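Local structure of cytochrome c552 (Thermochromatium tepidum, 5ZE8) at residues A[197-202]-A[207-212]; A[323-328]-A[334-339]; A[350-355]-A[382-387]. The protein probably carries electrons at low potential through five bound c-type hemes in a thermophilic purple sulfur photosynthetic bacterium. All blocks are in the same frame, centred on the assembly; numbering follows the deposited sequence.

Contact 1: residues A[197-202]-A[207-212]; sequences GEPVEL and IPALTM. With HEC (heme c), chain B.
V200 and I207 form the antiparallel hydrogen-bonded pair of a small two-stranded beta hairpin, strands 200-202 and 205-207, which lies against one of the hemes c. V200 N donates to I207 O at 3.0 Å, and I207 N returns a shorter, nearly straight bond of 2.7 Å to V200 O (N-H...O angle 166°). The two side chains share a face of the hairpin, where V200 CG2 crosses I207 CB at 4.0 Å. L202 reaches the same isoleucine from further along its strand and sets its CB 3.8 Å from I207 CG1. With CG1 anti to the carbonyl carbon (chi1 -54°), I207 gives this branch to L202 and turns CG2 to the heme methyl CMC, 3.9 Å away. I207 thus touches both the hairpin partner and the porphyrin, and L44 of helix 42-46 packs on it too.

Beyond the paired residues the chains stay together without regular strand bonding. The methyl of A209 sits 3.6 Å from the carbonyl carbon of E198 and also touches the ring of P199. At the far end a water takes the N-H of G197 and meets T211 OG1, bridging the two surface loops.

The segment 207-212 then runs on along the cofactor. The backbone oxygen of L210 is hydrogen-bonded to H195 ND1, and L210 CD1 touches the meso carbon CHC. M212 bends at its last torsion, which carries CE to 3.5 Å from the heme carbon C4A.

Contact 2: residues A[323-328]-A[334-339]; sequences LKLTAY and VLWQNA
The indole of W336 meets L325 at its rim: L325 CG lies in the ring plane, 4.0 Å from W336 CZ3, so the leucine meets the edge of the six-membered ring. Over one indole face stands the backbone N of N338, 3.6 Å above the plane and displaced toward the rim. The other ring of the contact, Y328, is crossed by V334, whose CG2 comes to 3.5 Å from Y328 CE2.

The flat amide of N338 works as a substitute for strand pairing where strand 334-337 ends. Its OD1 accepts L325 N at 2.8 Å in a practically straight bond (179°), although the donor comes from above the amide plane, 62° out of it. Its ND2 donates to L323 O at 3.0 Å and also to D347. A chi1 of 64° tucks CG between the backbone N and carbonyl carbon, folding the amide back onto the opposite strand while N338 N still bonds L325 O. A water shared with T326 OG1 donates to OD1 as well.

Further along, the hairpin has a classic beta bulge: A327 O accepts L335 N at 2.8 Å and, weakly, W336 N at 3.4 Å, while A327 N is held by W336 O. On the face carrying T326 and Q337 the two side chains lie side by side, and a second water accepts from both K324 NZ and Q337 NE2.

Strand 320-328 is also paired with strands 351-357 and 397-405, so strand 334-337 joins a larger antiparallel sheet through its hairpin partner. Across from it, strand 383-391 of the three-stranded sheet packs on W336 through I390 and P391 and on L325 through Y388, with V302 and A300 of strand 297-306 also covering L325.

Contact 3: residues A[350-355]-A[382-387]; sequences AYFAYG and ETRELN
F352 reaches R384 and L386 across the interface between two antiparallel sheets packed in the manner of a beta sandwich. Strand 351-357 belongs to the six-stranded sheet and strand 383-391 to the three-stranded one, and no hydrogen bond joins the two segments; the contact is carried mainly by F352, whose side chain meets those of R384 and L386 from the opposite direction.

The apolar part is small. F352 CZ stands 4.2 Å from L386 CD1, which also faces A350 CA; because L386 was modelled in two conformers, this touch is the less certain one. I304 of strand 297-306 and L321 of strand 320-328 pack on F352 as well, setting the ring among hydrophobic neighbours from both sheets.

The ionic part lies within 382-387. R384 grips the carboxylate of E382 side-on with two nitrogens: NE meets OE2 at 2.9 Å, from above the carboxylate plane, and NH2 meets OE1 at 3.0 Å on its syn side. Both oxygens stay close to the guanidinium plane. Bends at chi2 and chi3 (97° and 47°) turn the arginine chain back toward this acid.

Further hydrogen bonds fix both partners. R384 NH1 donates to T376 O, while E382 OE1 also accepts Q379 N, so the salt bridge is tied to the chain that leads into strand 383-391. A leucine in place of R384 would probably leave the E382 carboxylate without its charge mate and T376 O without this donor.

The cationic group meets the aromatic one obliquely, with the guanidinium and ring planes 34° apart. The closest approach is from R384 NH1, 3.4 Å from F352 CE2 and 3.5 Å from F352 CD2.

In the fold
Contacts 2 and 3 are neighbours in the beta-rich part of the chain, their centres about 17 Å apart. They meet at L323, whose N is probably hydrogen-bonded to A350 O at 2.9 Å, and strands 320-328 and 351-357 adjoin in the same sheet. Packing adds to this: L323 CD2 lies 4.1 Å from L386 CD1. Contact 1 stands on the opposite side of the chain's centre, its centre about 62 Å from that of contact 2 and about 52 Å from that of contact 3. It lines a heme pocket directly, whereas contact 3 only comes near a different heme, the F352 side chain being about 11 Å from it.

Contact 1: residues A[197-202]-A[207-212]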
loop_
_atom_site.group_PDB
_atom_site.type_symbol
_atom_site.label_atom_id
_atom_site.label_comp_id
_atom_site.label_asym_id
_atom_site.label_seq_id
_atom_site.Cartn_x
_atom_site.Cartn_y
_atom_site.Cartn_z
ATOM N N GLY A 197 14.979 -31.335 0.929
ATOM C CA GLY A 197 15.433 -32.054 -0.233
ATOM C C GLY A 197 14.607 -33.236 -0.684
ATOM O O GLY A 197 14.967 -33.832 -1.674
ATOM N N GLU A 198 13.495 -33.558 -0.024
ATOM C CA GLU A 198 12.609 -34.656 -0.497
ATOM C C GLU A 198 11.128 -34.433 -0.198
ATOM O O GLU A 198 10.825 -33.622 0.696
ATOM C CB GLU A 198 13.037 -35.966 0.117
ATOM C CG GLU A 198 13.115 -35.999 1.626
ATOM C CD GLU A 198 14.147 -37.025 2.122
ATOM O OE1 GLU A 198 14.764 -36.794 3.186
ATOM O OE2 GLU A 198 14.368 -38.060 1.451
ATOM N N PRO A 199 10.233 -35.142 -0.933
ATOM C CA PRO A 199 8.806 -35.170 -0.586
ATOM C C PRO A 199 8.604 -35.735 0.785
ATOM O O PRO A 199 9.513 -36.433 1.357
ATOM C CB PRO A 199 8.161 -36.063 -1.643
ATOM C CG PRO A 199 9.209 -36.346 -2.632
ATOM C CD PRO A 199 10.533 -36.100 -2.022
ATOM N N VAL A 200 7.458 -35.388 1.364
ATOM C CA VAL A 200 7.102 -35.903 2.651
ATOM C C VAL A 200 5.660 -36.300 2.640
ATOM O O VAL A 200 4.898 -35.909 1.812
ATOM C CB VAL A 200 7.447 -34.935 3.821
ATOM C CG1 VAL A 200 8.958 -34.687 3.866
ATOM C CG2 VAL A 200 6.695 -33.606 3.747
ATOM N N GLU A 201 5.278 -37.186 3.559
ATOM C CA GLU A 201 3.864 -37.517 3.755
ATOM C C GLU A 201 3.285 -36.706 4.842
ATOM O O GLU A 201 3.890 -36.575 5.929
ATOM C CB GLU A 201 3.706 -38.990 4.160
ATOM C CG GLU A 201 4.219 -39.923 3.103
ATOM C CD GLU A 201 3.344 -39.848 1.883
ATOM O OE1 GLU A 201 3.869 -39.550 0.763
ATOM O OE2 GLU A 201 2.103 -40.038 2.075
ATOM N N LEU A 202 2.106 -36.150 4.609
ATOM C CA LEU A 202 1.427 -35.439 5.678
ATOM C C LEU A 202 -0.016 -35.969 5.708
ATOM O O LEU A 202 -0.702 -35.896 4.660
ATOM C CB LEU A 202 1.385 -33.941 5.381
ATOM C CG LEU A 202 0.550 -33.062 6.303
ATOM C CD1 LEU A 202 1.301 -32.842 7.582
ATOM C CD2 LEU A 202 0.326 -31.735 5.588
ATOM N N ILE A 207 3.271 -34.710 -0.027
ATOM C CA ILE A 207 3.666 -33.298 -0.257
ATOM C C ILE A 207 4.928 -33.330 -1.116
ATOM O O ILE A 207 5.916 -33.914 -0.743
ATOM C CB ILE A 207 3.955 -32.557 1.064
ATOM C CG1 ILE A 207 2.751 -32.681 2.035
ATOM C CG2 ILE A 207 4.346 -31.069 0.820
ATOM C CD1 ILE A 207 1.421 -32.100 1.562
ATOM N N PRO A 208 4.894 -32.655 -2.277
ATOM C CA PRO A 208 6.135 -32.716 -3.059
ATOM C C PRO A 208 7.308 -31.991 -2.340
ATOM O O PRO A 208 7.073 -31.124 -1.437
ATOM C CB PRO A 208 5.728 -32.003 -4.310
ATOM C CG PRO A 208 4.724 -30.962 -3.872
ATOM C CD PRO A 208 3.942 -31.680 -2.795
ATOM N N ALA A 209 8.552 -32.297 -2.740
ATOM C CA ALA A 209 9.673 -31.532 -2.283
ATOM C C ALA A 209 9.456 -30.025 -2.690
ATOM O O ALA A 209 9.081 -29.684 -3.828
ATOM C CB ALA A 209 10.966 -32.065 -2.862
ATOM N N LEU A 210 9.669 -29.170 -1.715
ATOM C CA LEU A 210 9.537 -27.699 -1.810
ATOM C C LEU A 210 10.882 -27.102 -1.416
ATOM O O LEU A 210 11.045 -26.583 -0.345
ATOM C CB LEU A 210 8.380 -27.221 -0.868
ATOM C CG LEU A 210 7.007 -27.721 -1.343
ATOM C CD1 LEU A 210 6.040 -27.249 -0.274
ATOM C CD2 LEU A 210 6.598 -27.145 -2.723
ATOM N N THR A 211 11.858 -27.252 -2.297
ATOM C CA THR A 211 13.204 -27.023 -2.014
ATOM C C THR A 211 13.415 -25.559 -1.751
ATOM O O THR A 211 12.764 -24.724 -2.410
ATOM C CB THR A 211 13.983 -27.455 -3.246
ATOM O OG1 THR A 211 13.717 -28.876 -3.404
ATOM C CG2 THR A 211 15.480 -27.241 -3.135
ATOM N N MET A 212 14.322 -25.312 -0.816
ATOM C CA MET A 212 14.441 -23.993 -0.152
ATOM C C MET A 212 15.896 -23.589 -0.012
ATOM O O MET A 212 16.745 -24.460 0.120
ATOM C CB MET A 212 13.856 -24.072 1.204
ATOM C CG MET A 212 13.766 -22.754 1.970
ATOM S SD MET A 212 12.904 -22.915 3.551
ATOM C CE MET A 212 11.254 -22.728 2.924
HETATM FE FE HEC B . 7.111 -24.387 4.877
HETATM C CHA HEC B . 9.336 -23.268 7.242
HETATM C CHB HEC B . 7.452 -21.462 3.137
HETATM C CHC HEC B . 4.815 -25.450 2.551
HETATM C CHD HEC B . 6.619 -27.274 6.627
HETATM N NA HEC B . 8.219 -22.730 5.089
HETATM C C1A HEC B . 9.090 -22.476 6.140
HETATM C C2A HEC B . 9.718 -21.208 5.964
HETATM C C3A HEC B . 9.170 -20.664 4.820
HETATM C C4A HEC B . 8.261 -21.615 4.251
HETATM C CMA HEC B . 9.524 -19.330 4.178
HETATM C CAA HEC B . 10.667 -20.551 6.927
HETATM C CBA HEC B . 12.088 -21.129 6.959
HETATM C CGA HEC B . 12.879 -20.128 7.790
HETATM O O1A HEC B . 12.825 -20.182 9.023
HETATM O O2A HEC B . 13.692 -19.334 7.278
HETATM N NB HEC B . 6.306 -23.596 3.157
HETATM C C1B HEC B . 6.579 -22.364 2.643
HETATM C C2B HEC B . 5.785 -22.174 1.496
HETATM C C3B HEC B . 4.993 -23.249 1.289
HETATM C C4B HEC B . 5.392 -24.175 2.382
HETATM C CMB HEC B . 5.853 -20.822 0.727
HETATM C CAB HEC B . 4.135 -23.573 0.101
HETATM C CBB HEC B . 4.699 -23.430 -1.215
HETATM N NC HEC B . 5.961 -26.076 4.647
HETATM C C1C HEC B . 5.086 -26.296 3.591
HETATM C C2C HEC B . 4.368 -27.506 3.829
HETATM C C3C HEC B . 4.825 -28.034 5.035
HETATM C C4C HEC B . 5.841 -27.155 5.507
HETATM C CMC HEC B . 3.211 -27.953 2.955
HETATM C CAC HEC B . 4.401 -29.275 5.783
HETATM C CBC HEC B . 4.130 -30.447 5.118
HETATM N ND HEC B . 7.807 -25.077 6.538
HETATM C C1D HEC B . 7.486 -26.306 7.094
HETATM C C2D HEC B . 8.182 -26.471 8.351
HETATM C C3D HEC B . 8.940 -25.384 8.535
HETATM C C4D HEC B . 8.690 -24.499 7.358
HETATM C CMD HEC B . 8.092 -27.669 9.303
HETATM C CAD HEC B . 9.789 -25.058 9.739
HETATM C CBD HEC B . 9.041 -24.203 10.761
HETATM C CGD HEC B . 7.589 -24.396 11.076
HETATM O O1D HEC B . 7.248 -25.380 11.806
HETATM O O2D HEC B . 6.755 -23.549 10.625
HETATM O O HOH W 1 13.044 -29.974 -0.415
#

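Contact 2: residues A[323-328]-A[334-339]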
loop_
_atom_site.group_PDB
_atom_site.type_symbol
_atom_site.label_atom_id
_atom_site.label_comp_id
_atom_site.label_asym_id
_atom_site.label_seq_id
_atom_site.Cartn_x
_atom_site.Cartn_y
_atom_site.Cartn_z
ATOM N N LEU A 323 -8.502 17.363 6.982
ATOM C CA LEU A 323 -8.791 17.772 8.334
ATOM C C LEU A 323 -10.121 18.519 8.332
ATOM O O LEU A 323 -10.295 19.408 7.561
ATOM C CB LEU A 323 -7.723 18.692 8.860
ATOM C CG LEU A 323 -8.103 19.501 10.097
ATOM C CD1 LEU A 323 -8.231 18.544 11.324
ATOM C CD2 LEU A 323 -7.054 20.497 10.356
ATOM N N LYS A 324 -11.039 18.135 9.199
ATOM C CA LYS A 324 -12.219 18.947 9.518
ATOM C C LYS A 324 -12.087 19.454 10.948
ATOM O O LYS A 324 -11.980 18.670 11.843
ATOM C CB LYS A 324 -13.450 18.126 9.404
ATOM C CG LYS A 324 -13.734 17.650 8.022
ATOM C CD LYS A 324 -14.293 18.763 7.113
ATOM C CE LYS A 324 -15.737 19.161 7.408
ATOM N NZ LYS A 324 -16.682 18.057 7.271
ATOM N N LEU A 325 -12.170 20.748 11.119
ATOM C CA LEU A 325 -12.112 21.394 12.406
ATOM C C LEU A 325 -13.380 22.227 12.552
ATOM O O LEU A 325 -13.700 23.062 11.709
ATOM C CB LEU A 325 -10.903 22.304 12.593
ATOM C CG LEU A 325 -10.575 22.958 13.929
ATOM C CD1 LEU A 325 -10.249 21.813 14.906
ATOM C CD2 LEU A 325 -9.413 23.933 13.806
ATOM N N THR A 326 -14.083 21.977 13.649
ATOM C CA THR A 326 -15.460 22.510 13.770
ATOM C C THR A 326 -15.626 23.026 15.197
ATOM O O THR A 326 -15.244 22.389 16.116
ATOM C CB THR A 326 -16.519 21.458 13.461
ATOM O OG1 THR A 326 -16.293 20.785 12.196
ATOM C CG2 THR A 326 -17.942 22.050 13.414
ATOM N N ALA A 327 -16.297 24.185 15.348
ATOM C CA ALA A 327 -16.602 24.752 16.661
ATOM C C ALA A 327 -18.107 24.739 16.840
ATOM O O ALA A 327 -18.871 25.020 15.902
ATOM C CB ALA A 327 -16.110 26.149 16.803
ATOM N N TYR A 328 -18.535 24.305 18.009
ATOM C CA TYR A 328 -19.991 24.097 18.285
ATOM C C TYR A 328 -20.412 24.935 19.516
ATOM O O TYR A 328 -19.586 25.119 20.420
ATOM C CB TYR A 328 -20.288 22.639 18.653
ATOM C CG TYR A 328 -19.929 21.664 17.552
ATOM C CD1 TYR A 328 -18.636 21.133 17.477
ATOM C CD2 TYR A 328 -20.856 21.261 16.597
ATOM C CE1 TYR A 328 -18.315 20.228 16.453
ATOM C CE2 TYR A 328 -20.541 20.341 15.597
ATOM C CZ TYR A 328 -19.269 19.846 15.560
ATOM O OH TYR A 328 -18.997 18.921 14.553
ATOM N N VAL A 334 -23.375 23.921 14.860
ATOM C CA VAL A 334 -22.137 24.455 14.334
ATOM C C VAL A 334 -22.065 25.968 14.282
ATOM O O VAL A 334 -22.907 26.589 13.658
ATOM C CB VAL A 334 -21.888 23.911 12.928
ATOM C CG1 VAL A 334 -20.712 24.513 12.269
ATOM C CG2 VAL A 334 -21.775 22.417 13.065
ATOM N N LEU A 335 -21.028 26.533 14.864
ATOM C CA LEU A 335 -20.745 27.931 14.750
ATOM C C LEU A 335 -19.698 28.322 13.712
ATOM O O LEU A 335 -19.657 29.446 13.181
ATOM C CB LEU A 335 -20.368 28.465 16.117
ATOM C CG LEU A 335 -21.387 28.285 17.235
ATOM C CD1 LEU A 335 -20.754 28.832 18.466
ATOM C CD2 LEU A 335 -22.684 28.986 16.945
ATOM N N TRP A 336 -18.747 27.425 13.477
ATOM C CA TRP A 336 -17.631 27.718 12.581
ATOM C C TRP A 336 -17.046 26.441 12.095
ATOM O O TRP A 336 -17.070 25.452 12.834
ATOM C CB TRP A 336 -16.537 28.464 13.377
ATOM C CG TRP A 336 -15.302 28.781 12.619
ATOM C CD1 TRP A 336 -15.013 29.912 11.918
ATOM C CD2 TRP A 336 -14.152 27.922 12.461
ATOM N NE1 TRP A 336 -13.734 29.844 11.400
ATOM C CE2 TRP A 336 -13.208 28.618 11.688
ATOM C CE3 TRP A 336 -13.822 26.656 12.953
ATOM C CZ2 TRP A 336 -11.968 28.104 11.363
ATOM C CZ3 TRP A 336 -12.571 26.150 12.614
ATOM C CH2 TRP A 336 -11.696 26.851 11.785
ATOM N N GLN A 337 -16.498 26.442 10.887
ATOM C CA GLN A 337 -15.856 25.246 10.331
ATOM C C GLN A 337 -14.741 25.685 9.447
ATOM O O GLN A 337 -14.865 26.673 8.704
ATOM C CB GLN A 337 -16.793 24.504 9.425
ATOM C CG GLN A 337 -17.756 23.647 10.113
ATOM C CD GLN A 337 -18.674 22.857 9.195
ATOM O OE1 GLN A 337 -19.728 22.425 9.644
ATOM N NE2 GLN A 337 -18.239 22.567 7.955
ATOM N N ASN A 338 -13.675 24.928 9.374
ATOM C CA ASN A 338 -12.536 25.328 8.535
ATOM C C ASN A 338 -12.911 25.237 7.064
ATOM O O ASN A 338 -12.338 25.992 6.222
ATOM C CB ASN A 338 -11.272 24.439 8.796
ATOM C CG ASN A 338 -11.468 22.987 8.414
ATOM O OD1 ASN A 338 -12.463 22.341 8.808
ATOM N ND2 ASN A 338 -10.494 22.430 7.600
ATOM N N ALA A 339 -13.768 24.306 6.746
ATOM C CA ALA A 339 -14.106 23.942 5.415
ATOM C C ALA A 339 -15.531 23.629 5.472
ATOM O O ALA A 339 -15.983 22.726 6.218
ATOM C CB ALA A 339 -13.311 22.730 4.932
HETATM O O HOH W 2 -18.779 19.939 6.721
HETATM O O HOH W 3 -15.183 21.351 9.567
#

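Contact 3: residues A[350-355]-A[382-387]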
loop_
_atom_site.group_PDB
_atom_site.type_symbol
_atom_site.label_atom_id
_atom_site.label_comp_id
_atom_site.label_asym_id
_atom_site.label_seq_id
_atom_site.Cartn_x
_atom_site.Cartn_y
_atom_site.Cartn_z
ATOM N N ALA A 350 -5.697 22.135 4.625
ATOM C CA ALA A 350 -6.238 21.004 5.339
ATOM C C ALA A 350 -6.497 19.777 4.410
ATOM O O ALA A 350 -7.183 18.855 4.818
ATOM C CB ALA A 350 -7.513 21.426 6.104
ATOM N N TYR A 351 -5.990 19.806 3.144
ATOM C CA TYR A 351 -6.092 18.702 2.211
ATOM C C TYR A 351 -4.664 18.215 1.939
ATOM O O TYR A 351 -3.796 18.985 1.542
ATOM C CB TYR A 351 -6.783 19.161 0.950
ATOM C CG TYR A 351 -7.027 18.072 -0.047
ATOM C CD1 TYR A 351 -7.665 16.887 0.290
ATOM C CD2 TYR A 351 -6.606 18.236 -1.374
ATOM C CE1 TYR A 351 -7.910 15.919 -0.643
ATOM C CE2 TYR A 351 -6.872 17.248 -2.291
ATOM C CZ TYR A 351 -7.497 16.066 -1.907
ATOM O OH TYR A 351 -7.742 15.061 -2.851
ATOM N N PHE A 352 -4.423 16.942 2.235
ATOM C CA PHE A 352 -3.105 16.353 2.221
ATOM C C PHE A 352 -3.120 15.321 1.102
ATOM O O PHE A 352 -3.693 14.209 1.189
ATOM C CB PHE A 352 -2.874 15.632 3.554
ATOM C CG PHE A 352 -2.948 16.532 4.761
ATOM C CD1 PHE A 352 -4.159 16.820 5.332
ATOM C CD2 PHE A 352 -1.823 17.111 5.268
ATOM C CE1 PHE A 352 -4.260 17.646 6.449
ATOM C CE2 PHE A 352 -1.908 17.958 6.399
ATOM C CZ PHE A 352 -3.106 18.203 6.952
ATOM N N ALA A 353 -2.537 15.706 0.002
ATOM C CA ALA A 353 -2.713 14.961 -1.284
ATOM C C ALA A 353 -1.597 15.313 -2.275
ATOM O O ALA A 353 -0.906 16.322 -2.136
ATOM C CB ALA A 353 -4.034 15.262 -1.930
ATOM N N TYR A 354 -1.469 14.465 -3.261
ATOM C CA TYR A 354 -0.559 14.624 -4.404
ATOM C C TYR A 354 -1.395 14.867 -5.642
ATOM O O TYR A 354 -2.465 14.279 -5.809
ATOM C CB TYR A 354 0.244 13.346 -4.547
ATOM C CG TYR A 354 1.241 13.337 -5.705
ATOM C CD1 TYR A 354 2.211 14.312 -5.827
ATOM C CD2 TYR A 354 1.232 12.290 -6.651
ATOM C CE1 TYR A 354 3.119 14.268 -6.905
ATOM C CE2 TYR A 354 2.112 12.249 -7.696
ATOM C CZ TYR A 354 3.041 13.217 -7.825
ATOM O OH TYR A 354 3.940 13.170 -8.888
ATOM N N GLY A 355 -0.963 15.753 -6.517
ATOM C CA GLY A 355 -1.626 15.879 -7.822
ATOM C C GLY A 355 -0.526 15.835 -8.888
ATOM O O GLY A 355 0.719 15.984 -8.569
ATOM N N GLU A 382 7.234 13.989 9.307
ATOM C CA GLU A 382 6.938 15.369 9.462
ATOM C C GLU A 382 5.910 15.570 10.581
ATOM O O GLU A 382 4.965 14.783 10.710
ATOM C CB GLU A 382 6.319 15.933 8.184
ATOM C CG GLU A 382 5.981 17.420 8.280
ATOM C CD GLU A 382 5.245 18.004 7.073
ATOM O OE1 GLU A 382 4.927 17.308 6.053
ATOM O OE2 GLU A 382 5.011 19.254 7.169
ATOM N N THR A 383 6.090 16.663 11.377
ATOM C CA THR A 383 5.061 17.148 12.258
ATOM C C THR A 383 4.581 18.484 11.647
ATOM O O THR A 383 5.379 19.426 11.498
ATOM C CB THR A 383 5.500 17.306 13.725
ATOM O OG1 THR A 383 5.935 16.058 14.247
ATOM C CG2 THR A 383 4.338 17.975 14.486
ATOM N N ARG A 384 3.318 18.514 11.213
ATOM C CA ARG A 384 2.676 19.702 10.630
ATOM C C ARG A 384 1.755 20.344 11.656
ATOM O O ARG A 384 0.981 19.669 12.324
ATOM C CB ARG A 384 1.846 19.266 9.425
ATOM C CG ARG A 384 1.087 20.321 8.611
ATOM C CD ARG A 384 1.726 20.830 7.406
ATOM N NE ARG A 384 2.287 19.819 6.523
ATOM C CZ ARG A 384 1.746 19.322 5.409
ATOM N NH1 ARG A 384 0.544 19.717 4.911
ATOM N NH2 ARG A 384 2.474 18.386 4.776
ATOM N N GLU A 385 1.908 21.646 11.805
ATOM C CA GLU A 385 1.125 22.497 12.655
ATOM C C GLU A 385 0.213 23.332 11.775
ATOM O O GLU A 385 0.659 23.966 10.838
ATOM C CB GLU A 385 2.066 23.451 13.409
ATOM C CG GLU A 385 1.456 24.518 14.298
ATOM C CD GLU A 385 2.555 25.533 14.779
ATOM O OE1 GLU A 385 3.771 25.215 14.698
ATOM O OE2 GLU A 385 2.205 26.642 15.264
ATOM N N LEU A 386 -1.087 23.300 12.049
ATOM C CA LEU A 386 -2.023 24.201 11.388
ATOM C C LEU A 386 -2.745 25.039 12.416
ATOM O O LEU A 386 -3.351 24.490 13.344
ATOM C CB LEU A 386 -3.053 23.434 10.546
ATOM C CG LEU A 386 -2.535 22.565 9.395
ATOM C CD1 LEU A 386 -3.716 22.011 8.611
ATOM C CD2 LEU A 386 -1.595 23.320 8.461
ATOM N N ASN A 387 -2.729 26.353 12.182
ATOM C CA ASN A 387 -3.312 27.356 13.058
ATOM C C ASN A 387 -4.587 27.912 12.526
ATOM O O ASN A 387 -4.702 28.304 11.352
ATOM C CB ASN A 387 -2.322 28.484 13.287
ATOM C CG ASN A 387 -1.019 27.977 13.857
ATOM O OD1 ASN A 387 -0.959 27.606 15.025
ATOM N ND2 ASN A 387 0.035 27.924 13.019
#